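PDB 4QYR: AT-less polyketide synthase from Streptomyces platensis subsp. rosaceus, which probably carries out, through this ketosynthase domain, decarboxylative condensation of acyl chains held on carrier proteins during isomigrastatin biosynthesis. Local coordinates for residues D6-I11 with V261-A266; P114-V119 with S189-M194; L152-S157 with G164-V169. All coordinates share one frame; numbering follows the deposited sequence. Where two conformers were deposited one is given.

Contact 1 (D6-I11 with V261-A266); sequences DDAVAI and VVRGSA
Val9 and Val262 are a hydrogen-bonded pair of an antiparallel strand contact, buried in the core where the first strand of the chain, 9-17, lies beside strand 260-269. The axes of strands 9-11 and 261-266 approach to 4.8 Å at an angle of 140°, which reflects a marked twist. Val262 N donates to Val9 O over 2.9 Å in a nearly straight bond (176° at the hydrogen), while the CA of Val261 brings its hydrogen to the same oxygen. Both valines turn to the face packed by helix 175-189, where Val9 meets Val184 and Ile187. Ala10 and Val261, the adjoining non-hydrogen-bonded pair, face the other way, toward Leu248. In the duplicated thiolase fold of ketosynthases, the first strands of the two halves pair here, linking the two five-stranded sheets that the fold stacks on each other. Just before the paired region, Ala8 CB nestles against Val261 CG1, 3.5 Å away, and rests near Val262 O. Arg263 NH2 approaches the same methyl obliquely, at 3.6 Å from Ala8 CB. The arginine folds back through a bend at chi2 (-62°), one face of its guanidinium lying over Val261 CG1 toward the rim of the group and its NE forming a salt bridge to Glu435. Arg263 and Gly264 form a classic beta bulge against strand 428-435, on the side of strand 260-269 remote from Val9.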
loop_
_atom_site.group_PDB
_atom_site.type_symbol
_atom_site.label_atom_id
_atom_site.label_comp_id
_atom_site.label_asym_id
_atom_site.label_seq_id
_atom_site.Cartn_x
_atom_site.Cartn_y
_atom_site.Cartn_z
ATOM N N ASP A 6 -19.585 -11.810 -10.369
ATOM C CA ASP A 6 -20.990 -11.422 -10.462
ATOM C C ASP A 6 -21.650 -11.477 -9.078
ATOM O O ASP A 6 -22.870 -11.629 -8.946
ATOM C CB ASP A 6 -21.727 -12.323 -11.461
ATOM C CG ASP A 6 -23.151 -11.864 -11.731
ATOM O OD1 ASP A 6 -23.442 -10.666 -11.522
ATOM O OD2 ASP A 6 -23.980 -12.705 -12.141
ATOM N N ASP A 7 -20.841 -11.353 -8.038
ATOM C CA ASP A 7 -21.397 -11.300 -6.701
ATOM C C ASP A 7 -20.457 -10.581 -5.750
ATOM O O ASP A 7 -19.364 -10.136 -6.129
ATOM C CB ASP A 7 -21.718 -12.712 -6.172
ATOM C CG ASP A 7 -20.518 -13.662 -6.225
ATOM O OD1 ASP A 7 -20.058 -13.992 -7.342
ATOM O OD2 ASP A 7 -20.037 -14.081 -5.146
ATOM N N ALA A 8 -20.907 -10.479 -4.507
ATOM C CA ALA A 8 -20.219 -9.720 -3.497
ATOM C C ALA A 8 -19.275 -10.597 -2.691
ATOM O O ALA A 8 -19.116 -11.789 -2.965
ATOM C CB ALA A 8 -21.214 -9.062 -2.600
ATOM N N VAL A 9 -18.657 -9.989 -1.686
ATOM C CA VAL A 9 -17.622 -10.650 -0.927
ATOM C C VAL A 9 -18.065 -10.915 0.502
ATOM O O VAL A 9 -18.401 -9.998 1.251
ATOM C CB VAL A 9 -16.332 -9.823 -0.914
ATOM C CG1 VAL A 9 -15.300 -10.507 -0.073
ATOM C CG2 VAL A 9 -15.831 -9.658 -2.307
ATOM N N ALA A 10 -18.067 -12.187 0.867
ATOM C CA ALA A 10 -18.384 -12.589 2.218
ATOM C C ALA A 10 -17.232 -12.328 3.188
ATOM O O ALA A 10 -16.064 -12.513 2.853
ATOM C CB ALA A 10 -18.751 -14.051 2.235
ATOM N N ILE A 11 -17.562 -11.894 4.396
ATOM C CA ILE A 11 -16.602 -11.963 5.490
ATOM C C ILE A 11 -16.843 -13.264 6.234
ATOM O O ILE A 11 -17.890 -13.436 6.874
ATOM C CB ILE A 11 -16.729 -10.774 6.455
ATOM C CG1 ILE A 11 -16.591 -9.469 5.675
ATOM C CG2 ILE A 11 -15.709 -10.884 7.595
ATOM C CD1 ILE A 11 -16.647 -8.249 6.516
ATOM N N VAL A 261 -21.756 -9.474 4.419
ATOM C CA VAL A 261 -21.423 -9.328 3.024
ATOM C C VAL A 261 -21.002 -7.889 2.766
ATOM O O VAL A 261 -21.610 -6.963 3.304
ATOM C CB VAL A 261 -22.620 -9.692 2.144
ATOM C CG1 VAL A 261 -22.333 -9.418 0.683
ATOM C CG2 VAL A 261 -22.987 -11.134 2.351
ATOM N N VAL A 262 -19.958 -7.696 1.962
ATOM C CA VAL A 262 -19.601 -6.361 1.503
ATOM C C VAL A 262 -20.299 -6.034 0.194
ATOM O O VAL A 262 -19.934 -6.575 -0.852
ATOM C CB VAL A 262 -18.115 -6.238 1.294
ATOM C CG1 VAL A 262 -17.765 -4.813 0.868
ATOM C CG2 VAL A 262 -17.399 -6.657 2.552
ATOM N N ARG A 263 -21.304 -5.162 0.255
ATOM C CA ARG A 263 -22.117 -4.834 -0.920
ATOM C C ARG A 263 -21.479 -3.751 -1.779
ATOM O O ARG A 263 -21.546 -3.800 -3.000
ATOM C CB ARG A 263 -23.522 -4.393 -0.503
ATOM C CG ARG A 263 -24.494 -5.536 -0.234
ATOM C CD ARG A 263 -24.739 -6.399 -1.469
ATOM N NE ARG A 263 -25.348 -7.678 -1.104
ATOM C CZ ARG A 263 -25.365 -8.743 -1.896
ATOM N NH1 ARG A 263 -25.930 -9.880 -1.490
ATOM N NH2 ARG A 263 -24.797 -8.675 -3.098
ATOM N N GLY A 264 -20.865 -2.774 -1.128
ATOM C CA GLY A 264 -20.170 -1.719 -1.830
ATOM C C GLY A 264 -18.979 -1.197 -1.061
ATOM O O GLY A 264 -18.839 -1.428 0.142
ATOM N N SER A 265 -18.135 -0.446 -1.750
ATOM C CA SER A 265 -16.829 -0.123 -1.215
ATOM C C SER A 265 -16.143 0.892 -2.111
ATOM O O SER A 265 -16.062 0.685 -3.319
ATOM C CB SER A 265 -16.012 -1.410 -1.113
ATOM O OG SER A 265 -14.624 -1.168 -1.089
ATOM N N ALA A 266 -15.653 1.988 -1.536
ATOM C CA ALA A 266 -14.962 3.003 -2.341
ATOM C C ALA A 266 -13.848 3.676 -1.565
ATOM O O ALA A 266 -13.914 3.735 -0.342
ATOM C CB ALA A 266 -15.957 4.052 -2.845
#

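Contact 2 (P114-V119 with S189-M194); sequences PENTGV and SGRCEM
Pro114 lies across the selenomethionine Met194 where a beta-alpha-beta crossover ends: strand 166-169 leads through helix 175-189 and the loop 190-193 into strand 194-201, and strand 117-122 lies between the two strands so connected. The proline ring and the chain of Met194 cross at about a right angle, Pro114 CD sitting 3.8 Å from Met194 SE. Pro114 CB meets the carboxylate carbon of Glu193. That chain runs extended beyond CG, with CG anti to the backbone N (chi1 -165°), which carries the carboxylate slantwise across the proline ring. Asn116 takes the crowded position, CG lying between the backbone N and the carbonyl carbon at chi1 67°, and this folds its amide over the loop: ND2 comes 2.9 Å from Arg191 O, while OD1 faces Glu193 CB at 3.4 Å. The amide and carboxylate planes stand 71° apart. Along the backbone, a weak bond runs from Glu193 N to Asn116 O, and Gly118 N donates to Met194 O over 3.3 Å. Cys192 SG lies beside that glycine nitrogen, 3.6 Å from Gly118 N. The side chains of Thr117 and Met194 run alongside each other; Met194 packs on Tyr108 and Leu113, Thr117 on Val162. The threonine hydroxyl turns back within its own segment, Thr117 OG1 donating to Pro114 O at 2.9 Å.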
loop_
_atom_site.group_PDB
_atom_site.type_symbol
_atom_site.label_atom_id
_atom_site.label_comp_id
_atom_site.label_asym_id
_atom_site.label_seq_id
_atom_site.Cartn_x
_atom_site.Cartn_y
_atom_site.Cartn_z
ATOM N N PRO A 114 -6.586 -21.236 -0.388
ATOM C CA PRO A 114 -6.117 -21.287 -1.773
ATOM C C PRO A 114 -4.711 -20.759 -1.807
ATOM O O PRO A 114 -4.369 -19.960 -0.940
ATOM C CB PRO A 114 -7.056 -20.347 -2.513
ATOM C CG PRO A 114 -8.157 -20.049 -1.559
ATOM C CD PRO A 114 -7.646 -20.242 -0.194
ATOM N N GLU A 115 -3.904 -21.166 -2.775
ATOM C CA GLU A 115 -2.538 -20.680 -2.800
ATOM C C GLU A 115 -2.470 -19.209 -3.242
ATOM O O GLU A 115 -1.506 -18.506 -2.936
ATOM C CB GLU A 115 -1.669 -21.559 -3.693
ATOM C CG GLU A 115 -2.085 -21.583 -5.138
ATOM C CD GLU A 115 -1.166 -22.464 -5.961
ATOM O OE1 GLU A 115 0.050 -22.163 -6.001
ATOM O OE2 GLU A 115 -1.650 -23.461 -6.550
ATOM N N ASN A 116 -3.473 -18.720 -3.950
ATOM C CA ASN A 116 -3.430 -17.306 -4.250
ATOM C C ASN A 116 -4.316 -16.540 -3.267
ATOM O O ASN A 116 -5.341 -15.965 -3.607
ATOM C CB ASN A 116 -3.811 -17.020 -5.713
ATOM C CG ASN A 116 -5.247 -17.323 -6.024
ATOM O OD1 ASN A 116 -5.912 -18.076 -5.313
ATOM N ND2 ASN A 116 -5.751 -16.709 -7.085
ATOM N N THR A 117 -3.905 -16.551 -2.017
ATOM C CA THR A 117 -4.572 -15.763 -1.010
ATOM C C THR A 117 -3.794 -14.484 -0.806
ATOM O O THR A 117 -2.573 -14.510 -0.583
ATOM C CB THR A 117 -4.677 -16.522 0.299
ATOM O OG1 THR A 117 -5.619 -17.579 0.130
ATOM C CG2 THR A 117 -5.144 -15.613 1.422
ATOM N N GLY A 118 -4.498 -13.363 -0.888
ATOM C CA GLY A 118 -3.879 -12.066 -0.698
ATOM C C GLY A 118 -3.904 -11.636 0.749
ATOM O O GLY A 118 -4.730 -12.086 1.535
ATOM N N VAL A 119 -2.990 -10.750 1.100
ATOM C CA VAL A 119 -2.860 -10.283 2.463
ATOM C C VAL A 119 -2.640 -8.785 2.454
ATOM O O VAL A 119 -1.641 -8.312 1.924
ATOM C CB VAL A 119 -1.692 -10.953 3.176
ATOM C CG1 VAL A 119 -1.470 -10.293 4.530
ATOM C CG2 VAL A 119 -1.926 -12.472 3.293
ATOM N N SER A 189 -11.992 -9.140 -8.701
ATOM C CA SER A 189 -11.322 -9.146 -9.988
ATOM C C SER A 189 -10.818 -10.532 -10.356
ATOM O O SER A 189 -10.475 -10.782 -11.503
ATOM C CB SER A 189 -10.165 -8.155 -9.982
ATOM O OG SER A 189 -9.112 -8.616 -9.153
ATOM N N GLY A 190 -10.761 -11.431 -9.378
ATOM C CA GLY A 190 -10.313 -12.790 -9.629
ATOM C C GLY A 190 -8.857 -13.063 -9.272
ATOM O O GLY A 190 -8.420 -14.220 -9.280
ATOM N N ARG A 191 -8.102 -12.006 -8.974
ATOM C CA ARG A 191 -6.702 -12.163 -8.603
ATOM C C ARG A 191 -6.584 -13.019 -7.356
ATOM O O ARG A 191 -5.654 -13.812 -7.219
ATOM C CB ARG A 191 -6.035 -10.805 -8.372
ATOM C CG ARG A 191 -4.636 -10.896 -7.744
ATOM C CD ARG A 191 -3.661 -11.760 -8.564
ATOM N NE ARG A 191 -2.347 -11.816 -7.938
ATOM C CZ ARG A 191 -1.843 -12.902 -7.373
ATOM N NH1 ARG A 191 -2.533 -14.028 -7.368
ATOM N NH2 ARG A 191 -0.646 -12.865 -6.812
ATOM N N CYS A 192 -7.533 -12.864 -6.444
ATOM C CA CYS A 192 -7.526 -13.666 -5.229
ATOM C C CYS A 192 -8.786 -14.514 -5.135
ATOM O O CYS A 192 -9.861 -14.144 -5.638
ATOM C CB CYS A 192 -7.375 -12.792 -3.995
ATOM S SG CYS A 192 -5.798 -11.971 -3.991
ATOM N N GLU A 193 -8.636 -15.670 -4.504
ATOM C CA GLU A 193 -9.738 -16.590 -4.341
ATOM C C GLU A 193 -10.259 -16.464 -2.900
ATOM O O GLU A 193 -11.420 -16.755 -2.613
ATOM C CB GLU A 193 -9.267 -17.993 -4.669
ATOM C CG GLU A 193 -10.347 -18.998 -4.876
ATOM C CD GLU A 193 -9.766 -20.348 -5.257
ATOM O OE1 GLU A 193 -8.738 -20.370 -5.991
ATOM O OE2 GLU A 193 -10.313 -21.377 -4.783
HETATM N N MSE A 194 -9.371 -16.002 -2.018
HETATM C CA MSE A 194 -9.670 -15.626 -0.637
HETATM C C MSE A 194 -8.641 -14.590 -0.226
HETATM O O MSE A 194 -7.547 -14.582 -0.774
HETATM C CB MSE A 194 -9.608 -16.833 0.283
HETATM C CG MSE A 194 -10.836 -17.707 0.204
HETATM SE SE MSE A 194 -10.845 -19.141 1.497
HETATM C CE MSE A 194 -10.469 -18.125 3.050
#

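Contact 3 (L152-S157 with G164-V169); sequences LANRIS and GPSEPV
Ser166 presses its hydroxymethyl group into the surface of helix 149-160, lodged among Ala153, Asn154 and Ser157. Its OG is anti to the backbone N (chi1 -172°), a torsion that carries the hydroxyl off the strand toward the helix. There Ser166 OG gives its hydrogen to Ser157 OG, 3.0 Å away, and also lies 3.4 Å from Ala153 CB. The serine hydroxyls form the start of a short relay: Ser157 OG passes its own hydrogen to a water at 2.8 Å, and that water donates in turn to Gly164 O at 2.7 Å. The bridge links the helix to the residues leading into the strand, and Ser157 OG, though buried, is used both as acceptor and as donor. One turn earlier, Ala153 points its methyl straight at the strand backbone. Ala153 CB reaches Glu167 C at 3.5 Å and touches the proline ring beyond it, with Pro168 CD 3.9 Å away; the small side chain is consistent with the 6.7 Å closest approach of the axes of 152-157 and 166-169. The two run at 150°, roughly antiparallel, as expected of a helix that returns through a short turn into the next parallel strand of an alpha/beta sheet. Glu167 points away from the helix, and its OE2 makes a salt bridge with Arg182 of the second subunit. Strand 166-169 and the preceding Pro165 hydrogen-bond to strand 117-122, and the strand is one of the two outermost within its own chain. Helix 149-160 covers strands 166-169 and 117-122, with helix 90-106 packed against it, Leu152 on Ala95 and Ile156 on Leu96 and Val99.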
loop_
_atom_site.group_PDB
_atom_site.type_symbol
_atom_site.label_atom_id
_atom_site.label_comp_id
_atom_site.label_asym_id
_atom_site.label_seq_id
_atom_site.Cartn_x
_atom_site.Cartn_y
_atom_site.Cartn_z
ATOM N N LEU A 152 5.509 -6.933 8.104
ATOM C CA LEU A 152 4.251 -7.226 8.746
ATOM C C LEU A 152 3.387 -8.087 7.826
ATOM O O LEU A 152 2.878 -9.120 8.240
ATOM C CB LEU A 152 3.529 -5.941 9.111
ATOM C CG LEU A 152 2.347 -6.063 10.065
ATOM C CD1 LEU A 152 2.114 -4.714 10.698
ATOM C CD2 LEU A 152 1.122 -6.489 9.344
ATOM N N ALA A 153 3.248 -7.673 6.573
ATOM C CA ALA A 153 2.416 -8.410 5.631
ATOM C C ALA A 153 3.134 -9.656 5.140
ATOM O O ALA A 153 2.576 -10.748 5.180
ATOM C CB ALA A 153 2.019 -7.518 4.450
ATOM N N ASN A 154 4.372 -9.500 4.685
ATOM C CA ASN A 154 5.065 -10.608 4.042
ATOM C C ASN A 154 5.300 -11.786 4.995
ATOM O O ASN A 154 5.186 -12.949 4.608
ATOM C CB ASN A 154 6.400 -10.139 3.447
ATOM C CG ASN A 154 6.232 -9.042 2.389
ATOM O OD1 ASN A 154 5.173 -8.889 1.779
ATOM N ND2 ASN A 154 7.293 -8.290 2.159
ATOM N N ARG A 155 5.605 -11.493 6.249
ATOM C CA ARG A 155 5.810 -12.569 7.210
ATOM C C ARG A 155 4.521 -13.406 7.318
ATOM O O ARG A 155 4.570 -14.621 7.513
ATOM C CB ARG A 155 6.243 -12.005 8.566
ATOM C CG ARG A 155 6.358 -13.019 9.673
ATOM C CD ARG A 155 7.451 -12.648 10.657
ATOM N NE ARG A 155 7.657 -11.202 10.719
ATOM C CZ ARG A 155 8.842 -10.631 10.926
ATOM N NH1 ARG A 155 9.939 -11.379 11.081
ATOM N NH2 ARG A 155 8.938 -9.314 10.966
ATOM N N ILE A 156 3.368 -12.772 7.152
ATOM C CA ILE A 156 2.109 -13.505 7.214
ATOM C C ILE A 156 1.970 -14.424 6.017
ATOM O O ILE A 156 1.635 -15.592 6.161
ATOM C CB ILE A 156 0.894 -12.562 7.271
ATOM C CG1 ILE A 156 0.771 -11.950 8.670
ATOM C CG2 ILE A 156 -0.385 -13.316 6.954
ATOM C CD1 ILE A 156 0.043 -10.597 8.688
ATOM N N SER A 157 2.228 -13.890 4.831
ATOM C CA SER A 157 2.208 -14.705 3.630
ATOM C C SER A 157 3.236 -15.815 3.746
ATOM O O SER A 157 2.982 -16.930 3.305
ATOM C CB SER A 157 2.465 -13.856 2.393
ATOM O OG SER A 157 1.421 -12.910 2.216
ATOM N N GLY A 164 -0.762 -14.671 -3.066
ATOM C CA GLY A 164 -1.488 -13.517 -3.545
ATOM C C GLY A 164 -0.630 -12.314 -3.221
ATOM O O GLY A 164 0.413 -12.452 -2.602
ATOM N N PRO A 165 -1.049 -11.126 -3.644
ATOM C CA PRO A 165 -0.353 -9.900 -3.241
ATOM C C PRO A 165 -0.284 -9.758 -1.719
ATOM O O PRO A 165 -1.300 -9.983 -1.050
ATOM C CB PRO A 165 -1.228 -8.802 -3.837
ATOM C CG PRO A 165 -1.855 -9.448 -5.010
ATOM C CD PRO A 165 -2.106 -10.871 -4.628
ATOM N N SER A 166 0.887 -9.387 -1.200
ATOM C CA SER A 166 1.117 -9.169 0.230
ATOM C C SER A 166 1.532 -7.723 0.489
ATOM O O SER A 166 2.641 -7.327 0.180
ATOM C CB SER A 166 2.202 -10.113 0.743
ATOM O OG SER A 166 2.327 -10.075 2.165
ATOM N N GLU A 167 0.643 -6.929 1.063
ATOM C CA GLU A 167 0.898 -5.502 1.216
ATOM C C GLU A 167 0.533 -4.959 2.591
ATOM O O GLU A 167 -0.544 -5.241 3.127
ATOM C CB GLU A 167 0.130 -4.728 0.155
ATOM C CG GLU A 167 0.728 -4.898 -1.228
ATOM C CD GLU A 167 -0.314 -4.870 -2.339
ATOM O OE1 GLU A 167 -1.540 -4.894 -2.022
ATOM O OE2 GLU A 167 0.103 -4.810 -3.527
ATOM N N PRO A 168 1.439 -4.177 3.172
ATOM C CA PRO A 168 1.014 -3.228 4.195
ATOM C C PRO A 168 0.221 -2.099 3.548
ATOM O O PRO A 168 0.416 -1.775 2.370
ATOM C CB PRO A 168 2.321 -2.723 4.780
ATOM C CG PRO A 168 3.308 -2.926 3.720
ATOM C CD PRO A 168 2.868 -4.081 2.879
ATOM N N VAL A 169 -0.697 -1.529 4.305
ATOM C CA VAL A 169 -1.409 -0.350 3.855
ATOM C C VAL A 169 -1.209 0.791 4.855
ATOM O O VAL A 169 -1.437 0.615 6.065
ATOM C CB VAL A 169 -2.892 -0.626 3.692
ATOM C CG1 VAL A 169 -3.620 0.675 3.426
ATOM C CG2 VAL A 169 -3.120 -1.622 2.567
HETATM O O HOH W 1 -0.040 -13.380 -0.075
#

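In the fold
All three contacts belong to one sheet of the ketosynthase. Contact 3 lies at its outer edge, contact 2 at the neighbouring strands, and contact 1 at the junction of the two halves, nested in that order along the chain. Contacts 2 and 3 have centres 12 Å apart and join directly: Val119 and strand 166-169 are probably hydrogen-bonded, Val119 N to Pro165 O and Val119 O to Glu167 N, each 2.8 Å. Contact 1 stands about 15 Å from contact 2 and 22 Å from contact 3, between centres, and touches neither. Helix 175-189, which in ketosynthases follows the nucleophilic cysteine, packs on Val9 and leads into contact 2. A bound acetate, probably from crystallisation, lies about 3 Å from Glu167's side chain.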